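Local atomic coordinates of L-asparaginase 1 (Escherichia coli, PDB entry 6NXC), a protein that hydrolyses L-asparagine to L-aspartate and ammonium, working as an allosteric homotetramer in the cytoplasm. Residues L337-E340 against T341-A345. The protein carries 1 engineered substitution. Residues are numbered along the deposited sequence; the frame is centred on the assembly and turned at random.
Sequences LDTE and TIRKA
OD1 of Asp338, the N-cap residue of helix 339-346, reaches forward to Thr341, three residues on. It is gripped by two donors from that one residue: Thr341 N lies 2.9 Å from OD1, nearly along the C-O axis, while Thr341 OG1, at 3.0 Å from the same OD1, comes from above the carboxylate plane. What brings the carboxylate round is the Asp338 side chain torsion (chi1 75°), which lodges CG between the backbone N and the carbonyl carbon. The threonine hydroxyl also accepts from a water that in turn takes the Asp338 N-H, so a short circuit of bonds closes over the cap. Alongside, Leu337 CD2 brushes Thr341 CG2 at 4.0 Å. With the hydroxyl and methyl of Thr341 cut back to an alanine, OD1 would probably keep only the backbone N-H of its two donors, and the water would lose its acceptor on the hydroxyl.

Beneath the cap the helix proper begins, with Ile342 N meeting Asp338 O at 3.0 Å and Arg343 N bonded to Thr339 O. At the surface of the C-terminal domain this helix packs on helix 322-333: Leu337 CB lies 3.8 Å from Ile342 CG1, and both side chains rest on Leu332. Farther round, the Thr339 methyl CG2 sits 3.4 Å over the centre of one face of the Arg343 guanidinium, a group steadied by bonds from its NH2 to the carbonyl oxygens of Ser281 and Ile285.

Thr341 N lies in the first turn, where no preceding turn supplies the usual i-4 carbonyl; its bond to Asp338 O is weak (121° at the hydrogen), and OD1 gives the straighter one (153°). Where ionised, the carboxylate would probably be favoured by the helix dipole, which would tend to lower its pKa.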
ATOM      1  N   LEU B 337     -27.437  21.901  24.737  1.00 37.48           N
ATOM      2  CA  LEU B 337     -26.246  21.581  25.564  1.00 35.66           C
ATOM      3  C   LEU B 337     -25.553  22.887  25.916  1.00 30.72           C
ATOM      4  O   LEU B 337     -25.385  23.644  25.044  1.00 31.40           O
ATOM      5  CB  LEU B 337     -25.296  20.684  24.751  1.00 30.41           C
ATOM      6  CG  LEU B 337     -25.919  19.369  24.314  1.00 28.62           C
ATOM      7  CD1 LEU B 337     -25.011  18.619  23.364  1.00 28.91           C
ATOM      8  CD2 LEU B 337     -26.327  18.497  25.504  1.00 33.59           C
ATOM      9  N   ASP B 338     -24.923  22.974  27.092  1.00 28.76           N
ATOM     10  CA  ASP B 338     -24.112  24.144  27.435  1.00 31.27           C
ATOM     11  C   ASP B 338     -22.656  23.949  26.932  1.00 30.16           C
ATOM     12  O   ASP B 338     -22.305  22.848  26.574  1.00 27.60           O
ATOM     13  CB  ASP B 338     -24.326  24.384  28.929  1.00 33.22           C
ATOM     14  CG  ASP B 338     -23.628  23.439  29.865  1.00 39.61           C
ATOM     15  OD1 ASP B 338     -22.744  22.715  29.430  1.00 44.77           O
ATOM     16  OD2 ASP B 338     -23.996  23.438  31.060  1.00 52.61           O
ATOM     17  N   THR B 339     -21.874  24.987  26.898  1.00 27.59           N
ATOM     18  CA  THR B 339     -20.482  25.012  26.410  1.00 30.05           C
ATOM     19  C   THR B 339     -19.639  23.933  27.088  1.00 32.82           C
ATOM     20  O   THR B 339     -18.837  23.236  26.362  1.00 28.73           O
ATOM     21  CB  THR B 339     -19.896  26.414  26.478  1.00 32.57           C
ATOM     22  OG1 THR B 339     -20.679  27.274  25.659  1.00 37.63           O
ATOM     23  CG2 THR B 339     -18.517  26.433  25.868  1.00 35.82           C
ATOM     24  N   GLU B 340     -19.728  23.762  28.400  1.00 31.65           N
ATOM     25  CA  GLU B 340     -18.879  22.764  29.103  1.00 31.86           C
ATOM     26  C   GLU B 340     -19.235  21.376  28.601  1.00 31.98           C
ATOM     27  O   GLU B 340     -18.269  20.588  28.332  1.00 27.80           O
ATOM     28  CB  GLU B 340     -19.059  22.817  30.628  1.00 39.67           C
ATOM     29  CG  GLU B 340     -18.461  21.636  31.359  1.00 41.98           C
ATOM     30  CD  GLU B 340     -18.797  21.583  32.841  1.00 56.24           C
ATOM     31  OE1 GLU B 340     -18.959  22.671  33.429  1.00 59.55           O
ATOM     32  OE2 GLU B 340     -18.954  20.452  33.392  1.00 68.78           O
ATOM     33  N   THR B 341     -20.526  21.102  28.353  1.00 25.61           N
ATOM     34  CA  THR B 341     -20.965  19.767  27.915  1.00 23.59           C
ATOM     35  C   THR B 341     -20.522  19.540  26.466  1.00 23.84           C
ATOM     36  O   THR B 341     -20.175  18.401  26.164  1.00 24.17           O
ATOM     37  CB  THR B 341     -22.478  19.564  28.010  1.00 28.82           C
ATOM     38  OG1 THR B 341     -22.876  19.757  29.371  1.00 32.06           O
ATOM     39  CG2 THR B 341     -22.886  18.194  27.552  1.00 27.10           C
ATOM     40  N   ILE B 342     -20.621  20.561  25.624  1.00 22.57           N
ATOM     41  CA  ILE B 342     -20.089  20.425  24.223  1.00 24.62           C
ATOM     42  C   ILE B 342     -18.585  20.094  24.228  1.00 24.15           C
ATOM     43  O   ILE B 342     -18.137  19.189  23.433  1.00 23.44           O
ATOM     44  CB  ILE B 342     -20.436  21.662  23.387  1.00 20.64           C
ATOM     45  CG1 ILE B 342     -21.961  21.731  23.270  1.00 23.74           C
ATOM     46  CG2 ILE B 342     -19.785  21.555  22.047  1.00 20.24           C
ATOM     47  CD1 ILE B 342     -22.461  23.015  22.706  1.00 23.50           C
ATOM     48  N   ARG B 343     -17.810  20.772  25.077  1.00 25.09           N
ATOM     49  CA  ARG B 343     -16.354  20.587  25.110  1.00 27.25           C
ATOM     50  C   ARG B 343     -16.105  19.151  25.497  1.00 29.24           C
ATOM     51  O   ARG B 343     -15.153  18.541  24.970  1.00 28.44           O
ATOM     52  CB  ARG B 343     -15.639  21.592  26.036  1.00 24.08           C
ATOM     53  CG  ARG B 343     -15.586  23.017  25.491  1.00 26.75           C
ATOM     54  CD  ARG B 343     -15.070  24.056  26.511  1.00 26.74           C
ATOM     55  NE  ARG B 343     -14.920  25.339  25.827  1.00 29.00           N
ATOM     56  CZ  ARG B 343     -15.174  26.537  26.360  1.00 31.93           C
ATOM     57  NH1 ARG B 343     -15.481  26.657  27.641  1.00 31.83           N
ATOM     58  NH2 ARG B 343     -14.985  27.644  25.658  1.00 29.93           N
ATOM     59  N   LYS B 344     -16.827  18.656  26.507  1.00 27.63           N
ATOM     60  CA  LYS B 344     -16.554  17.286  26.993  1.00 24.20           C
ATOM     61  C   LYS B 344     -16.918  16.283  25.880  1.00 28.68           C
ATOM     62  O   LYS B 344     -16.234  15.279  25.714  1.00 22.68           O
ATOM     63  CB  LYS B 344     -17.357  17.031  28.280  1.00 31.41           C
ATOM     64  CG  LYS B 344     -17.630  15.573  28.602  1.00 43.58           C
ATOM     65  CD  LYS B 344     -17.960  15.320  30.089  1.00 49.69           C
ATOM     66  CE  LYS B 344     -17.345  14.038  30.613  1.00 53.73           C
ATOM     67  NZ  LYS B 344     -17.915  13.677  31.933  1.00 67.36           N
ATOM     68  N   ALA B 345     -18.038  16.494  25.220  1.00 18.74           N
ATOM     69  CA  ALA B 345     -18.607  15.554  24.234  1.00 19.76           C
ATOM     70  C   ALA B 345     -17.683  15.532  23.004  1.00 19.71           C
ATOM     71  O   ALA B 345     -17.588  14.437  22.357  1.00 21.86           O
ATOM     72  CB  ALA B 345     -19.995  15.980  23.778  1.00 21.50           C
TER
HETATM   73  O   HOH W   1     -25.722  20.636  28.995  1.00 37.12           O